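PDB 1LZL: heroin esterase from Rhodococcus sp., which probably hydrolyses acetyl esters, heroin among them, as a serine esterase of the alpha/beta hydrolase fold. Local coordinates for residues T247-T252 against L271-A276; G168-A173 against V179-Q184; L254-L259 against E265-A270. One frame throughout, in Å; residues are numbered along the deposited sequence.

Interaction 1: residues T247-T252 against L271-A276; sequences TGLPPT and LRLLQA
Leu273, on the last turn of helix 263-275, reaches with its two methyl groups to two different points of the loop that leads into strand 252-257. CD2 of Leu273 meets CD1 of Leu249 at 3.6 Å, the two side chains set roughly perpendicular. CD1 of the same leucine lies 3.8 Å from CG2 of Thr252. On Leu273, CG stands anti to the carbonyl carbon (chi1 -74°), and the fork beyond it is turned so that CD2 faces Leu249 and CD1 faces Thr252. The threonine turns its methyl to the leucine while its hydroxyl is tied back to its own loop: OG1 of Thr252 donates to O of Pro250 at 2.7 Å, tilted 28° from the carbonyl plane.

In this alpha/beta hydrolase fold the contact sets the C-terminal end of helix 263-275 against the loop that feeds strand 252-257, next to the edge strand of the sheet. Behind it, Leu249 also packs on Val170 and Leu171 of helix 161-176, and Leu273 on Val280 of the edge strand 280-285, so the apolar part is closed in on several sides.

Toward solvent the fit is looser. CG2 of Thr247 rests 3.6 Å from O of Ala276 and 4.0 Å from CB of Ala276, a contact of one methyl with the residue just past the helix. A water bridges the backbones, accepting from N of Gly248 at 3.1 Å and donating to O of Ala276 at 2.9 Å. The Thr247 hydroxyl, meanwhile, bonds to Asp245 within its own loop.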
loop_
_atom_site.group_PDB
_atom_site.type_symbol
_atom_site.label_atom_id
_atom_site.label_comp_id
_atom_site.label_asym_id
_atom_site.label_seq_id
_atom_site.Cartn_x
_atom_site.Cartn_y
_atom_site.Cartn_z
ATOM N N THR A 247 -15.825 -7.231 10.864
ATOM C CA THR A 247 -15.376 -8.109 11.941
ATOM C C THR A 247 -14.450 -9.217 11.432
ATOM O O THR A 247 -14.513 -9.609 10.260
ATOM C CB THR A 247 -16.556 -8.778 12.691
ATOM O OG1 THR A 247 -17.172 -9.667 11.754
ATOM C CG2 THR A 247 -17.582 -7.736 13.168
ATOM N N GLY A 248 -13.620 -9.689 12.367
ATOM C CA GLY A 248 -12.757 -10.824 12.048
ATOM C C GLY A 248 -11.620 -10.488 11.102
ATOM O O GLY A 248 -10.952 -11.407 10.641
ATOM N N LEU A 249 -11.349 -9.218 10.813
ATOM C CA LEU A 249 -10.155 -8.818 10.084
ATOM C C LEU A 249 -8.950 -8.826 11.003
ATOM O O LEU A 249 -9.037 -8.829 12.242
ATOM C CB LEU A 249 -10.369 -7.442 9.419
ATOM C CG LEU A 249 -11.442 -7.503 8.318
ATOM C CD1 LEU A 249 -11.817 -6.097 7.872
ATOM C CD2 LEU A 249 -10.977 -8.316 7.103
ATOM N N PRO A 250 -7.718 -8.882 10.472
ATOM C CA PRO A 250 -6.527 -8.996 11.298
ATOM C C PRO A 250 -6.189 -7.715 12.073
ATOM O O PRO A 250 -6.605 -6.649 11.633
ATOM C CB PRO A 250 -5.400 -9.240 10.261
ATOM C CG PRO A 250 -6.033 -9.424 8.958
ATOM C CD PRO A 250 -7.388 -8.786 9.019
ATOM N N PRO A 251 -5.411 -7.820 13.152
ATOM C CA PRO A 251 -4.858 -6.607 13.823
ATOM C C PRO A 251 -4.223 -5.745 12.736
ATOM O O PRO A 251 -3.600 -6.252 11.783
ATOM C CB PRO A 251 -3.816 -7.136 14.809
ATOM C CG PRO A 251 -4.201 -8.577 15.046
ATOM C CD PRO A 251 -4.913 -9.038 13.799
ATOM N N THR A 252 -4.440 -4.437 12.838
ATOM C CA THR A 252 -4.107 -3.534 11.741
ATOM C C THR A 252 -3.343 -2.316 12.217
ATOM O O THR A 252 -3.618 -1.816 13.306
ATOM C CB THR A 252 -5.439 -3.065 11.127
ATOM O OG1 THR A 252 -6.082 -4.221 10.556
ATOM C CG2 THR A 252 -5.280 -2.024 9.999
ATOM N N LEU A 271 -11.387 3.646 12.396
ATOM C CA LEU A 271 -12.409 3.730 13.447
ATOM C C LEU A 271 -13.409 2.605 13.298
ATOM O O LEU A 271 -13.785 1.957 14.276
ATOM C CB LEU A 271 -13.054 5.135 13.413
ATOM C CG LEU A 271 -14.223 5.322 14.378
ATOM C CD1 LEU A 271 -13.755 5.153 15.816
ATOM C CD2 LEU A 271 -14.894 6.695 14.138
ATOM N N ARG A 272 -13.875 2.306 12.071
ATOM C CA ARG A 272 -14.835 1.232 11.895
ATOM C C ARG A 272 -14.204 -0.112 12.174
ATOM O O ARG A 272 -14.871 -1.005 12.720
ATOM C CB ARG A 272 -15.386 1.293 10.478
ATOM C CG ARG A 272 -16.301 2.514 10.339
ATOM C CD ARG A 272 -16.645 2.754 8.867
ATOM N NE ARG A 272 -17.093 1.535 8.327
ATOM C CZ ARG A 272 -17.180 0.694 7.363
ATOM N NH1 ARG A 272 -16.605 0.918 6.195
ATOM N NH2 ARG A 272 -17.888 -0.401 7.629
ATOM N N LEU A 273 -12.921 -0.322 11.865
ATOM C CA LEU A 273 -12.300 -1.572 12.275
ATOM C C LEU A 273 -12.337 -1.728 13.796
ATOM O O LEU A 273 -12.710 -2.790 14.340
ATOM C CB LEU A 273 -10.845 -1.597 11.761
ATOM C CG LEU A 273 -10.563 -1.834 10.289
ATOM C CD1 LEU A 273 -9.085 -1.519 10.005
ATOM C CD2 LEU A 273 -10.843 -3.269 9.844
ATOM N N LEU A 274 -11.921 -0.699 14.522
ATOM C CA LEU A 274 -11.962 -0.690 15.972
ATOM C C LEU A 274 -13.381 -0.991 16.466
ATOM O O LEU A 274 -13.536 -1.826 17.360
ATOM C CB LEU A 274 -11.548 0.699 16.516
ATOM C CG LEU A 274 -10.014 0.888 16.453
ATOM C CD1 LEU A 274 -9.657 2.357 16.555
ATOM C CD2 LEU A 274 -9.276 0.103 17.552
ATOM N N GLN A 275 -14.373 -0.343 15.888
ATOM C CA GLN A 275 -15.738 -0.551 16.351
ATOM C C GLN A 275 -16.219 -1.983 16.038
ATOM O O GLN A 275 -17.158 -2.484 16.665
ATOM C CB GLN A 275 -16.643 0.495 15.691
ATOM C CG GLN A 275 -16.375 1.883 16.252
ATOM C CD GLN A 275 -17.111 2.992 15.576
ATOM O OE1 GLN A 275 -17.458 2.927 14.378
ATOM N NE2 GLN A 275 -17.346 4.100 16.280
ATOM N N ALA A 276 -15.576 -2.653 15.093
ATOM C CA ALA A 276 -15.874 -4.056 14.734
ATOM C C ALA A 276 -15.059 -4.986 15.615
ATOM O O ALA A 276 -15.190 -6.199 15.351
ATOM C CB ALA A 276 -15.618 -4.285 13.231
HETATM O O HOH W 1 -13.385 -8.411 15.223
#

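Interaction 2: residues G168-A173 against V179-Q184; sequences GTVLKA and VPVAFQ
Mostly apolar packing of a helix on the loop that returns to the next strand, within a beta-alpha-beta unit, is the character of this contact: helix 161-176, which follows strand 153-159, lies against the chain that returns to form the neighbouring strand 183-187. Val170 and Ala173, one helical turn apart, supply the helix surface. CB of Ala173 approaches CG2 of Val181 at 4.0 Å and the carbonyl O of Val179 at 3.8 Å, whereas CG2 of Val170 lies a little farther, 4.3 Å, from CG1 of Val181.

Gln184 makes the closest approach. Its side chain runs out extended, with CG anti to the backbone N (chi1 175°), and brings the amide against the valine: OE1 of Gln184 is 3.5 Å from CB of Val170, with both valine methyls also close to that oxygen. Where the chain turns from helix to returning loop, a water joins the two backbones, donating to O of Ala173 at 2.8 Å and accepting from N of Val179 at 2.9 Å.

The two ends of the glutamine amide therefore have unlike surroundings. NE2 is hydrogen-bonded to OG1 of Thr252 on the adjacent strand, which is likely to fix the amide's rotation and so hold OE1 against the hydrocarbon of Val170.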
loop_
_atom_site.group_PDB
_atom_site.type_symbol
_atom_site.label_atom_id
_atom_site.label_comp_id
_atom_site.label_asym_id
_atom_site.label_seq_id
_atom_site.Cartn_x
_atom_site.Cartn_y
_atom_site.Cartn_z
ATOM N N GLY A 168 -8.294 -4.675 0.318
ATOM C CA GLY A 168 -9.185 -5.507 -0.456
ATOM C C GLY A 168 -8.767 -6.965 -0.465
ATOM O O GLY A 168 -9.641 -7.878 -0.381
ATOM N N THR A 169 -7.457 -7.191 -0.566
ATOM C CA THR A 169 -6.914 -8.538 -0.479
ATOM C C THR A 169 -7.193 -9.156 0.890
ATOM O O THR A 169 -7.513 -10.365 0.969
ATOM C CB THR A 169 -5.394 -8.492 -0.729
ATOM O OG1 THR A 169 -5.229 -8.022 -2.097
ATOM C CG2 THR A 169 -4.797 -9.883 -0.632
ATOM N N VAL A 170 -7.097 -8.390 1.955
ATOM C CA VAL A 170 -7.360 -8.903 3.311
ATOM C C VAL A 170 -8.841 -9.185 3.497
ATOM O O VAL A 170 -9.162 -10.242 4.087
ATOM C CB VAL A 170 -6.798 -7.925 4.355
ATOM C CG1 VAL A 170 -7.325 -8.250 5.767
ATOM C CG2 VAL A 170 -5.269 -7.943 4.324
ATOM N N LEU A 171 -9.738 -8.381 2.968
ATOM C CA LEU A 171 -11.166 -8.683 2.954
ATOM C C LEU A 171 -11.403 -9.996 2.202
ATOM O O LEU A 171 -12.131 -10.868 2.705
ATOM C CB LEU A 171 -12.021 -7.575 2.331
ATOM C CG LEU A 171 -12.223 -6.400 3.297
ATOM C CD1 LEU A 171 -12.580 -5.151 2.498
ATOM C CD2 LEU A 171 -13.304 -6.769 4.318
ATOM N N LYS A 172 -10.801 -10.128 1.014
ATOM C CA LYS A 172 -10.989 -11.321 0.193
ATOM C C LYS A 172 -10.466 -12.542 0.907
ATOM O O LYS A 172 -11.125 -13.621 0.901
ATOM C CB LYS A 172 -10.284 -11.107 -1.170
ATOM C CG LYS A 172 -10.550 -12.306 -2.098
ATOM C CD LYS A 172 -10.254 -11.885 -3.543
ATOM C CE LYS A 172 -11.471 -11.112 -4.074
ATOM N NZ LYS A 172 -12.354 -11.939 -4.969
ATOM N N ALA A 173 -9.330 -12.460 1.581
ATOM C CA ALA A 173 -8.722 -13.585 2.314
ATOM C C ALA A 173 -9.644 -14.049 3.435
ATOM O O ALA A 173 -9.881 -15.259 3.596
ATOM C CB ALA A 173 -7.324 -13.227 2.817
ATOM N N VAL A 179 -6.618 -18.524 3.316
ATOM C CA VAL A 179 -5.322 -18.048 3.830
ATOM C C VAL A 179 -5.535 -17.226 5.094
ATOM O O VAL A 179 -6.261 -16.209 4.983
ATOM C CB VAL A 179 -4.617 -17.114 2.821
ATOM C CG1 VAL A 179 -3.257 -16.657 3.406
ATOM C CG2 VAL A 179 -4.470 -17.815 1.499
ATOM N N PRO A 180 -4.941 -17.592 6.215
ATOM C CA PRO A 180 -5.050 -16.777 7.435
ATOM C C PRO A 180 -4.042 -15.612 7.310
ATOM O O PRO A 180 -2.872 -15.805 6.947
ATOM C CB PRO A 180 -4.661 -17.745 8.522
ATOM C CG PRO A 180 -3.598 -18.587 7.863
ATOM C CD PRO A 180 -4.101 -18.818 6.455
ATOM N N VAL A 181 -4.496 -14.393 7.590
ATOM C CA VAL A 181 -3.625 -13.216 7.614
ATOM C C VAL A 181 -3.430 -12.763 9.071
ATOM O O VAL A 181 -4.450 -12.541 9.763
ATOM C CB VAL A 181 -4.215 -12.116 6.703
ATOM C CG1 VAL A 181 -3.348 -10.863 6.854
ATOM C CG2 VAL A 181 -4.284 -12.555 5.250
ATOM N N ALA A 182 -2.175 -12.696 9.512
ATOM C CA ALA A 182 -1.862 -12.388 10.915
ATOM C C ALA A 182 -1.900 -10.884 11.227
ATOM O O ALA A 182 -2.134 -10.489 12.375
ATOM C CB ALA A 182 -0.490 -12.924 11.286
ATOM N N PHE A 183 -1.649 -10.057 10.217
ATOM C CA PHE A 183 -1.456 -8.609 10.425
ATOM C C PHE A 183 -1.709 -7.859 9.126
ATOM O O PHE A 183 -1.379 -8.389 8.049
ATOM C CB PHE A 183 -0.055 -8.325 10.938
ATOM C CG PHE A 183 0.158 -6.892 11.439
ATOM C CD1 PHE A 183 -0.491 -6.433 12.575
ATOM C CD2 PHE A 183 1.009 -6.042 10.751
ATOM C CE1 PHE A 183 -0.292 -5.149 13.078
ATOM C CE2 PHE A 183 1.231 -4.761 11.243
ATOM C CZ PHE A 183 0.576 -4.309 12.379
ATOM N N GLN A 184 -2.300 -6.667 9.258
ATOM C CA GLN A 184 -2.622 -5.803 8.122
ATOM C C GLN A 184 -1.962 -4.454 8.276
ATOM O O GLN A 184 -2.183 -3.813 9.300
ATOM C CB GLN A 184 -4.153 -5.696 8.045
ATOM C CG GLN A 184 -4.599 -4.723 6.964
ATOM C CD GLN A 184 -6.102 -4.688 6.758
ATOM O OE1 GLN A 184 -6.544 -4.683 5.620
ATOM N NE2 GLN A 184 -6.852 -4.630 7.866
HETATM O O HOH W 2 -8.555 -16.933 1.856
HETATM O O HOH W 3 -8.780 -17.362 5.901
#

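Interaction 3: residues L254-L259 against E265-A270; sequences LSTMEL and EGIEYA
The beta-alpha-beta unit made by strand 252-257, helix 263-275 and strand 280-285 holds this contact, in which the chain, having left the strand, runs back over it as a helix. The axes of strand 254-257 and helix 265-270 approach to 8.1 Å at 153°, close to antiparallel. Such proximity rests on Gly266, since a CB at that position would clash with CG2 of Thr256 and sit tightly against CD2 of Leu254.

Leu254 packs over the Gly266 carbonyl. With CG anti to the backbone N (chi1 -163°), the side chain extends toward the helix, and both methyls, CD1 and CD2, stand 3.5 Å from O of Gly266. That carbonyl is already used in the helix, accepting from N of Ala270. CD1 of Leu254 also reaches CB of Ala270 at 4.2 Å and touches the edge of the Tyr269 ring, near the ring plane, at CD2. Cutting Leu254 back to an alanine here would probably leave the Gly266 carbonyl, the Ala270 methyl and the tyrosine edge without their shared apolar partner and open a gap between strand and helix.

Thr256 meets the helix at Gly266 and Ile267, about a turn before Ala270. Its CG2 lies 3.8 Å from CA of Gly266, while OG1 passes 3.8 Å from CG1 of Ile267, the isoleucine side chain lying across that of the threonine. The same hydroxyl is hydrogen-bonded to OG of Ser284, so its polar need is met within the sheet.

On either side of strand 252-257 run strands 183-187 and 280-285. Leu254 touches Leu186 of the first and Leu282 of the second, and Ala270 packs on Leu282 as well, bringing the helix over both strand 252-257 and the edge strand.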
loop_
_atom_site.group_PDB
_atom_site.type_symbol
_atom_site.label_atom_id
_atom_site.label_comp_id
_atom_site.label_asym_id
_atom_site.label_seq_id
_atom_site.Cartn_x
_atom_site.Cartn_y
_atom_site.Cartn_z
ATOM N N LEU A 254 -2.703 1.554 10.677
ATOM C CA LEU A 254 -3.135 2.451 9.581
ATOM C C LEU A 254 -2.579 3.834 9.843
ATOM O O LEU A 254 -2.810 4.385 10.941
ATOM C CB LEU A 254 -4.669 2.477 9.491
ATOM C CG LEU A 254 -5.243 3.011 8.180
ATOM C CD1 LEU A 254 -6.629 2.468 7.915
ATOM C CD2 LEU A 254 -5.303 4.550 8.177
ATOM N N SER A 255 -1.825 4.408 8.922
ATOM C CA SER A 255 -1.328 5.770 9.060
ATOM C C SER A 255 -1.948 6.672 8.004
ATOM O O SER A 255 -2.241 6.288 6.865
ATOM C CB SER A 255 0.209 5.824 8.969
ATOM O OG SER A 255 0.605 5.313 7.679
ATOM N N THR A 256 -2.158 7.937 8.379
ATOM C CA THR A 256 -2.642 8.989 7.484
ATOM C C THR A 256 -1.779 10.226 7.688
ATOM O O THR A 256 -1.025 10.408 8.661
ATOM C CB THR A 256 -4.128 9.307 7.772
ATOM O OG1 THR A 256 -4.260 9.730 9.144
ATOM C CG2 THR A 256 -5.018 8.086 7.559
ATOM N N MET A 257 -1.857 11.140 6.711
ATOM C CA MET A 257 -1.105 12.384 6.691
ATOM C C MET A 257 -2.069 13.561 6.714
ATOM O O MET A 257 -3.168 13.471 6.202
ATOM C CB MET A 257 -0.201 12.445 5.468
ATOM C CG MET A 257 0.721 11.247 5.339
ATOM S SD MET A 257 1.998 11.162 6.600
ATOM C CE MET A 257 1.971 9.455 7.079
ATOM N N GLU A 258 -1.602 14.669 7.315
ATOM C CA GLU A 258 -2.523 15.784 7.539
ATOM C C GLU A 258 -3.132 16.383 6.270
ATOM O O GLU A 258 -4.328 16.632 6.207
ATOM C CB GLU A 258 -1.746 16.862 8.308
ATOM C CG GLU A 258 -2.668 18.037 8.629
ATOM C CD GLU A 258 -2.074 19.132 9.483
ATOM O OE1 GLU A 258 -1.266 18.807 10.376
ATOM O OE2 GLU A 258 -2.471 20.323 9.262
ATOM N N LEU A 259 -2.277 16.662 5.294
ATOM C CA LEU A 259 -2.644 17.382 4.089
ATOM C C LEU A 259 -2.876 16.430 2.930
ATOM O O LEU A 259 -2.822 16.808 1.756
ATOM C CB LEU A 259 -1.560 18.420 3.723
ATOM C CG LEU A 259 -1.350 19.519 4.763
ATOM C CD1 LEU A 259 -0.322 20.508 4.261
ATOM C CD2 LEU A 259 -2.637 20.269 5.075
ATOM N N GLU A 265 -10.696 9.137 4.841
ATOM C CA GLU A 265 -11.201 7.770 4.631
ATOM C C GLU A 265 -10.336 6.789 5.393
ATOM O O GLU A 265 -10.795 5.743 5.827
ATOM C CB GLU A 265 -11.276 7.490 3.126
ATOM C CG GLU A 265 -9.943 7.336 2.418
ATOM C CD GLU A 265 -10.097 7.641 0.920
ATOM O OE1 GLU A 265 -10.538 8.769 0.624
ATOM O OE2 GLU A 265 -9.801 6.759 0.076
ATOM N N GLY A 266 -9.031 7.099 5.590
ATOM C CA GLY A 266 -8.161 6.247 6.376
ATOM C C GLY A 266 -8.567 6.243 7.829
ATOM O O GLY A 266 -8.727 5.182 8.471
ATOM N N ILE A 267 -8.785 7.437 8.426
ATOM C CA ILE A 267 -9.226 7.504 9.833
ATOM C C ILE A 267 -10.581 6.821 9.982
ATOM O O ILE A 267 -10.756 6.071 10.942
ATOM C CB ILE A 267 -9.286 8.985 10.295
ATOM C CG1 ILE A 267 -7.909 9.619 10.286
ATOM C CG2 ILE A 267 -9.941 9.124 11.672
ATOM C CD1 ILE A 267 -7.863 11.116 10.530
ATOM N N GLU A 268 -11.514 7.054 9.046
ATOM C CA GLU A 268 -12.822 6.409 9.181
ATOM C C GLU A 268 -12.756 4.901 9.098
ATOM O O GLU A 268 -13.466 4.209 9.813
ATOM C CB GLU A 268 -13.783 6.924 8.057
ATOM C CG GLU A 268 -14.203 8.355 8.320
ATOM C CD GLU A 268 -15.082 8.981 7.241
ATOM O OE1 GLU A 268 -15.401 8.296 6.217
ATOM O OE2 GLU A 268 -15.436 10.167 7.426
ATOM N N TYR A 269 -11.891 4.382 8.226
ATOM C CA TYR A 269 -11.789 2.905 8.140
ATOM C C TYR A 269 -11.212 2.339 9.416
ATOM O O TYR A 269 -11.659 1.317 9.955
ATOM C CB TYR A 269 -10.919 2.534 6.963
ATOM C CG TYR A 269 -11.001 1.092 6.498
ATOM C CD1 TYR A 269 -12.172 0.615 5.931
ATOM C CD2 TYR A 269 -9.903 0.213 6.609
ATOM C CE1 TYR A 269 -12.260 -0.699 5.496
ATOM C CE2 TYR A 269 -9.977 -1.105 6.156
ATOM C CZ TYR A 269 -11.183 -1.535 5.597
ATOM O OH TYR A 269 -11.281 -2.852 5.149
ATOM N N ALA A 270 -10.168 2.997 9.965
ATOM C CA ALA A 270 -9.565 2.566 11.214
ATOM C C ALA A 270 -10.591 2.577 12.347
ATOM O O ALA A 270 -10.640 1.635 13.165
ATOM C CB ALA A 270 -8.392 3.470 11.591
#

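Overall arrangement
The three contacts follow one layer of the fold, where helices 161-176 and 263-275 lie against the parallel strands 183-187, 252-257 and 280-285. Interaction 3 is nested within the loop closed by interaction 1, and both draw on helix 263-275; interaction 2 precedes them in the chain. Interactions 1 and 2 have centres about 12 Å apart and are joined directly: O of Pro251 lies 2.9 Å from N of Gln184, a probable hydrogen bond. Between interactions 2 and 3, CD1 of Leu171 packs 3.7 Å from OH of Tyr269. The side chain of Thr256 comes close to the probable catalytic triad of Ser160, Asp260 and His290 but makes no contact with it.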